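Long-range contacts in nicotinate phosphoribosyltransferase (Vibrio cholerae, PDB 4HL7), which probably catalyses the ATP-assisted formation of nicotinate D-ribonucleotide from nicotinate and phosphoribosyl diphosphate, a step of NAD(+) biosynthesis: residues Arg174-Phe179 against Ala332-Glu337; Trp301-Ile306 against Leu320-Ser324. All blocks are in the same frame, centred on the assembly; numbering follows the deposited sequence.

Contact 1: residues Arg174-Phe179 against Ala332-Glu337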
ATOM      1  N   ARG A 174     -18.197   6.380 -24.401  1.00 23.54           N
ATOM      2  CA  ARG A 174     -17.518   7.648 -24.248  1.00 24.54           C
ATOM      3  C   ARG A 174     -16.233   7.674 -25.028  1.00 23.75           C
ATOM      4  O   ARG A 174     -15.539   8.688 -25.033  1.00 25.62           O
ATOM      5  CB  ARG A 174     -17.298   7.949 -22.755  1.00 23.92           C
ATOM      6  CG  ARG A 174     -18.612   8.348 -22.034  1.00 22.04           C
ATOM      7  CD  ARG A 174     -18.694   7.795 -20.602  1.00 22.07           C
ATOM      8  NE  ARG A 174     -17.746   8.448 -19.713  1.00 24.52           N
ATOM      9  CZ  ARG A 174     -17.724   8.283 -18.382  1.00 23.17           C
ATOM     10  NH1 ARG A 174     -18.598   7.430 -17.797  1.00 24.02           N
ATOM     11  NH2 ARG A 174     -16.811   8.911 -17.665  1.00 22.99           N
ATOM     12  N   GLY A 175     -15.913   6.569 -25.692  1.00 24.82           N
ATOM     13  CA  GLY A 175     -14.722   6.530 -26.561  1.00 25.09           C
ATOM     14  C   GLY A 175     -13.413   6.714 -25.773  1.00 26.57           C
ATOM     15  O   GLY A 175     -12.472   7.426 -26.217  1.00 26.07           O
ATOM     16  N   ILE A 176     -13.367   6.127 -24.576  1.00 22.60           N
ATOM     17  CA  ILE A 176     -12.198   6.243 -23.691  1.00 23.85           C
ATOM     18  C   ILE A 176     -11.102   5.241 -24.126  1.00 24.13           C
ATOM     19  O   ILE A 176     -11.340   4.053 -24.234  1.00 23.94           O
ATOM     20  CB  ILE A 176     -12.603   6.080 -22.198  1.00 21.47           C
ATOM     21  CG1 ILE A 176     -13.491   7.245 -21.763  1.00 22.05           C
ATOM     22  CG2 ILE A 176     -11.357   5.931 -21.263  1.00 20.27           C
ATOM     23  CD1 ILE A 176     -14.272   6.968 -20.480  1.00 23.74           C
ATOM     24  N   ASN A 177      -9.893   5.731 -24.373  1.00 24.91           N
ATOM     25  CA  ASN A 177      -8.869   4.831 -24.859  1.00 24.42           C
ATOM     26  C   ASN A 177      -7.665   4.743 -23.909  1.00 23.52           C
ATOM     27  O   ASN A 177      -6.652   4.102 -24.244  1.00 25.21           O
ATOM     28  CB  ASN A 177      -8.439   5.228 -26.277  1.00 32.19           C
ATOM     29  CG  ASN A 177      -7.843   6.608 -26.329  1.00 39.29           C
ATOM     30  OD1 ASN A 177      -7.256   7.086 -25.355  1.00 45.29           O
ATOM     31  ND2 ASN A 177      -7.992   7.270 -27.475  1.00 49.09           N
ATOM     32  N   ASN A 178      -7.808   5.319 -22.708  1.00 21.32           N
ATOM     33  CA  ASN A 178      -6.686   5.413 -21.744  1.00 21.53           C
ATOM     34  C   ASN A 178      -6.990   4.782 -20.370  1.00 23.25           C
ATOM     35  O   ASN A 178      -6.293   5.065 -19.376  1.00 23.79           O
ATOM     36  CB  ASN A 178      -6.123   6.864 -21.580  1.00 20.04           C
ATOM     37  CG  ASN A 178      -7.160   7.876 -21.021  1.00 18.87           C
ATOM     38  OD1 ASN A 178      -8.372   7.711 -21.227  1.00 21.03           O
ATOM     39  ND2 ASN A 178      -6.684   8.953 -20.458  1.00 17.85           N
ATOM     40  N   PHE A 179      -8.011   3.910 -20.316  1.00 21.63           N
ATOM     41  CA  PHE A 179      -8.263   3.218 -19.042  1.00 20.79           C
ATOM     42  C   PHE A 179      -7.148   2.162 -18.822  1.00 21.66           C
ATOM     43  O   PHE A 179      -6.828   1.369 -19.729  1.00 20.45           O
ATOM     44  CB  PHE A 179      -9.645   2.539 -19.029  1.00 19.94           C
ATOM     45  CG  PHE A 179      -9.917   1.747 -17.764  1.00 19.91           C
ATOM     46  CD1 PHE A 179     -10.215   2.412 -16.536  1.00 20.16           C
ATOM     47  CD2 PHE A 179      -9.810   0.371 -17.764  1.00 20.30           C
ATOM     48  CE1 PHE A 179     -10.416   1.681 -15.367  1.00 22.00           C
ATOM     49  CE2 PHE A 179     -10.070  -0.383 -16.601  1.00 21.32           C
ATOM     50  CZ  PHE A 179     -10.342   0.292 -15.393  1.00 22.22           C
ATOM     51  N   ALA A 332     -12.597   6.377 -11.932  1.00 16.89           N
ATOM     52  CA  ALA A 332     -11.448   6.160 -12.801  1.00 17.74           C
ATOM     53  C   ALA A 332     -11.786   6.713 -14.193  1.00 17.88           C
ATOM     54  O   ALA A 332     -10.985   7.474 -14.782  1.00 19.72           O
ATOM     55  CB  ALA A 332     -11.096   4.698 -12.854  1.00 16.15           C
ATOM     56  N   LEU A 333     -13.008   6.413 -14.676  1.00 18.20           N
ATOM     57  CA  LEU A 333     -13.372   6.895 -16.048  1.00 18.59           C
ATOM     58  C   LEU A 333     -13.386   8.412 -16.127  1.00 17.92           C
ATOM     59  O   LEU A 333     -13.009   9.008 -17.148  1.00 19.21           O
ATOM     60  CB  LEU A 333     -14.677   6.279 -16.540  1.00 18.19           C
ATOM     61  CG  LEU A 333     -14.665   4.753 -16.741  1.00 20.14           C
ATOM     62  CD1 LEU A 333     -16.032   4.213 -17.265  1.00 22.79           C
ATOM     63  CD2 LEU A 333     -13.506   4.259 -17.617  1.00 22.40           C
ATOM     64  N   GLU A 334     -13.867   9.059 -15.077  1.00 18.85           N
ATOM     65  CA  GLU A 334     -13.836  10.526 -14.996  1.00 18.82           C
ATOM     66  C   GLU A 334     -12.405  11.065 -15.102  1.00 20.06           C
ATOM     67  O   GLU A 334     -12.145  12.121 -15.759  1.00 19.02           O
ATOM     68  CB  GLU A 334     -14.459  10.992 -13.668  1.00 20.66           C
ATOM     69  CG  GLU A 334     -14.618  12.486 -13.554  1.00 22.19           C
ATOM     70  CD  GLU A 334     -15.127  12.931 -12.182  1.00 23.53           C
ATOM     71  OE1 GLU A 334     -15.629  14.071 -12.139  1.00 27.15           O
ATOM     72  OE2 GLU A 334     -15.005  12.169 -11.171  1.00 21.41           O
ATOM     73  N   LEU A 335     -11.489  10.402 -14.406  1.00 19.16           N
ATOM     74  CA  LEU A 335     -10.068  10.801 -14.438  1.00 17.06           C
ATOM     75  C   LEU A 335      -9.500  10.538 -15.827  1.00 17.53           C
ATOM     76  O   LEU A 335      -8.693  11.357 -16.310  1.00 17.69           O
ATOM     77  CB  LEU A 335      -9.276  10.073 -13.334  1.00 15.78           C
ATOM     78  CG  LEU A 335      -9.546  10.783 -11.992  1.00 16.44           C
ATOM     79  CD1 LEU A 335      -9.118   9.861 -10.838  1.00 19.04           C
ATOM     80  CD2 LEU A 335      -8.840  12.120 -11.858  1.00 19.50           C
ATOM     81  N   CYS A 336      -9.935   9.426 -16.467  1.00 16.73           N
ATOM     82  CA  CYS A 336      -9.498   9.132 -17.865  1.00 18.83           C
ATOM     83  C   CYS A 336      -9.806  10.303 -18.802  1.00 18.86           C
ATOM     84  O   CYS A 336      -8.952  10.719 -19.575  1.00 17.75           O
ATOM     85  CB  CYS A 336     -10.194   7.910 -18.419  1.00 18.15           C
ATOM     86  SG  CYS A 336      -9.630   6.336 -17.724  1.00 20.35           S
ATOM     87  N   GLU A 337     -11.044  10.815 -18.719  1.00 17.46           N
ATOM     88  CA  GLU A 337     -11.460  11.910 -19.610  1.00 20.60           C
ATOM     89  C   GLU A 337     -10.684  13.186 -19.320  1.00 20.46           C
ATOM     90  O   GLU A 337     -10.351  13.954 -20.251  1.00 21.76           O
ATOM     91  CB  GLU A 337     -12.966  12.126 -19.479  1.00 19.48           C
ATOM     92  CG  GLU A 337     -13.692  10.953 -20.148  1.00 21.36           C
ATOM     93  CD  GLU A 337     -15.195  10.912 -19.946  1.00 25.54           C
ATOM     94  OE1 GLU A 337     -15.859  10.481 -20.897  1.00 23.39           O
ATOM     95  OE2 GLU A 337     -15.719  11.288 -18.847  1.00 27.13           O
TER
HETATM   96  O   HOH W   1     -14.790  10.855 -23.301  1.00 40.98           O
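Ile176 lays its two branches over the helix surface made by Leu333, Cys336 and Glu337. Its CG2 rests 3.7 Å from Cys336 CB, while CD1 runs on to the CD2 methyl of Leu333. Further along the helix, Phe179 continues the apolar layer: CG is anti to the backbone N (chi1 177°), which carries the ring along the helix until its edge meets Ala332 CB, with CE1 4.0 Å from that methyl. Cys336 SG also lies at the ring edge, 5.5 Å from the Phe179 centroid, a sulfur-aromatic contact made near the plane rather than over the face. At the outer margin Arg174 grips Glu337 side-on, one nitrogen to each carboxylate oxygen. The bond from Arg174 NE to Glu337 OE1 (3.0 Å) is nearly straight, at 173°, and lies in the guanidinium plane; that from Arg174 NH2 to Glu337 OE2 (2.9 Å) is more bent. Both nitrogens approach from above the carboxylate plane, and the two flat groups are turned 45° apart. A water bridges Glu337 OE1 to Arg174 O, so OE1 accepts from both the water and Arg174 NE. Leu333 CD1 covers one face of the guanidinium. At the far end Asn178 ND2 donates to Cys336 O (3.0 Å), with the oxygen in the amide plane. The loop is a helix-to-strand connection: helix 155-174 closes in a Schellman motif at Gly175, and the chain then leads into strand 181-183 of the parallel sheet. Glu170 of that helix is a second partner for Arg174, through NH1, and Phe179 also packs on Leu167 and Ile171. Helix 329-339 lies against both helix 155-174, where Leu333 touches Glu170 and Ile171, and strand 344-349, where Ala332 and Cys336 meet Phe347.

Contact 2: residues Trp301-Ile306 against Leu320-Ser324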
ATOM      1  N   TRP A 301      -4.451  17.936  -8.092  1.00 16.73           N
ATOM      2  CA  TRP A 301      -3.130  17.276  -7.949  1.00 16.97           C
ATOM      3  C   TRP A 301      -2.499  17.069  -9.309  1.00 17.02           C
ATOM      4  O   TRP A 301      -1.320  17.432  -9.542  1.00 17.37           O
ATOM      5  CB  TRP A 301      -3.314  15.919  -7.265  1.00 15.26           C
ATOM      6  CG  TRP A 301      -2.031  15.091  -7.163  1.00 15.49           C
ATOM      7  CD1 TRP A 301      -1.015  15.139  -6.155  1.00 15.95           C
ATOM      8  CD2 TRP A 301      -1.636  14.085  -8.077  1.00 15.27           C
ATOM      9  NE1 TRP A 301      -0.016  14.217  -6.465  1.00 16.54           N
ATOM     10  CE2 TRP A 301      -0.368  13.527  -7.593  1.00 15.62           C
ATOM     11  CE3 TRP A 301      -2.221  13.544  -9.232  1.00 14.59           C
ATOM     12  CZ2 TRP A 301       0.285  12.530  -8.270  1.00 15.24           C
ATOM     13  CZ3 TRP A 301      -1.554  12.532  -9.909  1.00 15.40           C
ATOM     14  CH2 TRP A 301      -0.304  12.048  -9.445  1.00 16.10           C
ATOM     15  N   GLY A 302      -3.251  16.447 -10.208  1.00 15.78           N
ATOM     16  CA  GLY A 302      -2.664  16.054 -11.502  1.00 16.91           C
ATOM     17  C   GLY A 302      -2.347  17.330 -12.268  1.00 18.02           C
ATOM     18  O   GLY A 302      -1.315  17.410 -12.961  1.00 15.71           O
ATOM     19  N   ASP A 303      -3.229  18.353 -12.155  1.00 15.97           N
ATOM     20  CA  ASP A 303      -2.977  19.612 -12.911  1.00 16.97           C
ATOM     21  C   ASP A 303      -1.693  20.245 -12.388  1.00 17.90           C
ATOM     22  O   ASP A 303      -0.878  20.788 -13.161  1.00 16.76           O
ATOM     23  CB  ASP A 303      -4.152  20.609 -12.778  1.00 18.78           C
ATOM     24  CG  ASP A 303      -5.308  20.258 -13.666  1.00 22.30           C
ATOM     25  OD1 ASP A 303      -5.125  19.514 -14.643  1.00 21.16           O
ATOM     26  OD2 ASP A 303      -6.431  20.732 -13.373  1.00 21.43           O
ATOM     27  N   LYS A 304      -1.513  20.212 -11.060  1.00 18.14           N
ATOM     28  CA  LYS A 304      -0.310  20.799 -10.448  1.00 18.34           C
ATOM     29  C   LYS A 304       0.965  20.060 -10.882  1.00 17.06           C
ATOM     30  O   LYS A 304       1.991  20.665 -11.133  1.00 17.40           O
ATOM     31  CB  LYS A 304      -0.395  20.767  -8.908  1.00 20.60           C
ATOM     32  CG  LYS A 304      -1.233  21.886  -8.340  1.00 25.51           C
ATOM     33  CD  LYS A 304      -1.176  21.876  -6.822  1.00 31.18           C
ATOM     34  CE  LYS A 304      -2.183  22.887  -6.309  1.00 34.99           C
ATOM     35  NZ  LYS A 304      -1.964  23.171  -4.879  1.00 39.10           N
HETATM   36  N   MSE A 305       0.886  18.742 -10.923  1.00 16.25           N
HETATM   37  CA  MSE A 305       2.044  17.910 -11.338  1.00 17.23           C
HETATM   38  C   MSE A 305       2.381  18.178 -12.793  1.00 17.08           C
HETATM   39  O   MSE A 305       3.523  18.296 -13.142  1.00 15.99           O
HETATM   40  CB  MSE A 305       1.725  16.430 -11.167  1.00 15.62           C
HETATM   41  CG  MSE A 305       1.664  16.023  -9.694  1.00 18.82           C
HETATM   42 SE   MSE A 305       3.424  16.234  -8.785  1.00 24.05          SE
HETATM   43  CE  MSE A 305       4.668  15.847 -10.281  1.00 18.72           C
ATOM     44  N   ILE A 306       1.366  18.212 -13.648  1.00 16.66           N
ATOM     45  CA  ILE A 306       1.574  18.563 -15.071  1.00 17.68           C
ATOM     46  C   ILE A 306       2.257  19.922 -15.183  1.00 18.38           C
ATOM     47  O   ILE A 306       3.249  20.036 -15.918  1.00 16.41           O
ATOM     48  CB  ILE A 306       0.268  18.501 -15.881  1.00 17.58           C
ATOM     49  CG1 ILE A 306      -0.112  17.017 -16.113  1.00 16.81           C
ATOM     50  CG2 ILE A 306       0.406  19.221 -17.234  1.00 18.88           C
ATOM     51  CD1 ILE A 306      -1.526  16.817 -16.615  1.00 17.69           C
ATOM     52  N   LEU A 320       4.112   8.982 -15.726  1.00 15.80           N
ATOM     53  CA  LEU A 320       2.963   8.171 -15.369  1.00 15.75           C
ATOM     54  C   LEU A 320       2.369   8.673 -14.045  1.00 15.91           C
ATOM     55  O   LEU A 320       3.095   8.856 -13.073  1.00 15.48           O
ATOM     56  CB  LEU A 320       3.384   6.698 -15.172  1.00 15.86           C
ATOM     57  CG  LEU A 320       2.305   5.721 -14.630  1.00 17.93           C
ATOM     58  CD1 LEU A 320       1.161   5.617 -15.654  1.00 17.32           C
ATOM     59  CD2 LEU A 320       2.930   4.327 -14.441  1.00 20.21           C
ATOM     60  N   PHE A 321       1.060   8.875 -14.001  1.00 14.78           N
ATOM     61  CA  PHE A 321       0.363   9.148 -12.724  1.00 14.96           C
ATOM     62  C   PHE A 321      -0.358   7.884 -12.312  1.00 15.69           C
ATOM     63  O   PHE A 321      -1.114   7.354 -13.100  1.00 15.27           O
ATOM     64  CB  PHE A 321      -0.765  10.149 -12.948  1.00 15.23           C
ATOM     65  CG  PHE A 321      -0.304  11.570 -13.143  1.00 16.38           C
ATOM     66  CD1 PHE A 321       1.025  11.942 -12.853  1.00 16.24           C
ATOM     67  CD2 PHE A 321      -1.238  12.564 -13.552  1.00 19.02           C
ATOM     68  CE1 PHE A 321       1.429  13.268 -12.981  1.00 18.55           C
ATOM     69  CE2 PHE A 321      -0.790  13.905 -13.697  1.00 17.69           C
ATOM     70  CZ  PHE A 321       0.510  14.222 -13.419  1.00 18.93           C
ATOM     71  N   ILE A 322      -0.104   7.390 -11.106  1.00 16.47           N
ATOM     72  CA  ILE A 322      -0.926   6.278 -10.549  1.00 16.42           C
ATOM     73  C   ILE A 322      -1.861   6.938  -9.544  1.00 15.98           C
ATOM     74  O   ILE A 322      -1.394   7.571  -8.576  1.00 16.79           O
ATOM     75  CB  ILE A 322      -0.065   5.228  -9.796  1.00 16.72           C
ATOM     76  CG1 ILE A 322       0.997   4.681 -10.763  1.00 22.27           C
ATOM     77  CG2 ILE A 322      -0.980   4.117  -9.227  1.00 17.12           C
ATOM     78  CD1 ILE A 322       1.421   3.237 -10.532  1.00 28.66           C
ATOM     79  N   PHE A 323      -3.162   6.834  -9.793  1.00 13.93           N
ATOM     80  CA  PHE A 323      -4.194   7.307  -8.850  1.00 15.37           C
ATOM     81  C   PHE A 323      -4.580   6.111  -7.956  1.00 16.88           C
ATOM     82  O   PHE A 323      -4.830   5.037  -8.473  1.00 18.80           O
ATOM     83  CB  PHE A 323      -5.415   7.771  -9.655  1.00 14.42           C
ATOM     84  CG  PHE A 323      -5.147   8.980 -10.455  1.00 15.14           C
ATOM     85  CD1 PHE A 323      -5.180  10.235  -9.858  1.00 16.00           C
ATOM     86  CD2 PHE A 323      -4.817   8.866 -11.811  1.00 16.44           C
ATOM     87  CE1 PHE A 323      -4.915  11.397 -10.618  1.00 17.52           C
ATOM     88  CE2 PHE A 323      -4.553  10.041 -12.575  1.00 18.34           C
ATOM     89  CZ  PHE A 323      -4.590  11.279 -11.951  1.00 17.33           C
ATOM     90  N   SER A 324      -4.572   6.291  -6.646  1.00 18.37           N
ATOM     91  CA  SER A 324      -4.806   5.165  -5.714  1.00 18.18           C
ATOM     92  C   SER A 324      -5.708   5.503  -4.517  1.00 21.24           C
ATOM     93  O   SER A 324      -5.781   4.697  -3.571  1.00 19.83           O
ATOM     94  CB  SER A 324      -3.463   4.635  -5.190  1.00 18.26           C
ATOM     95  OG  SER A 324      -2.807   5.610  -4.341  1.00 20.81           O
TER
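Trp301 NE1 is hydrogen-bonded to Thr268 OG1, a partner outside this pairing that anchors the indole. With its nitrogen held there, Trp301 presents the six-membered ring to two phenylalanines. CZ3 stands over one face of Phe321, 3.6 Å from CG, in an edge-to-face pair whose planes meet at 59°. The same edge is directed at the face of Phe323 in an offset edge-to-face pair, with centroids 5.5 Å apart. Helix 298-311 and strand 320-323 are successive elements of a beta-alpha-beta unit that starts at strand 290-293, and such units build the parallel sheet of the TIM-barrel-type domain to which this family belongs. Their segments run nearly antiparallel, at 162°, with axes 10.8 Å apart. Phe321 bridges that separation: CG lies anti to the carbonyl carbon (chi1 -75°), and the ring reaches the helix backbone, where CE2 comes within 3.6 Å of Gly302 CA. Beyond it, CZ meets CB of selenomethionine Met305 at 3.4 Å, a tight approach, and Ile306 CG1 comes to the same Phe321 atom at 3.9 Å. Val291 of the adjoining strand touches Trp301, Met305 and Phe321.

Contact 2 is wholly buried and apolar across its interface, an aromatic cluster joining helix 298-311 to the next strand of its own beta-alpha-beta unit. Contact 1 is partly buried and ties elements far apart in the sequence, a loop after helix 155-174 and helix 329-339; its apolar layer is bordered by a salt bridge, a bridging water and a side-chain-to-backbone bond. Strand 320-323 of contact 2 is followed in the chain by the helix of contact 1, and contact 2 as a whole falls within the length of chain that contact 1 closes. Their centres lie about 15 Å apart, and they meet directly where Leu335 CD1 packs 4.1 Å from Phe323 CD1.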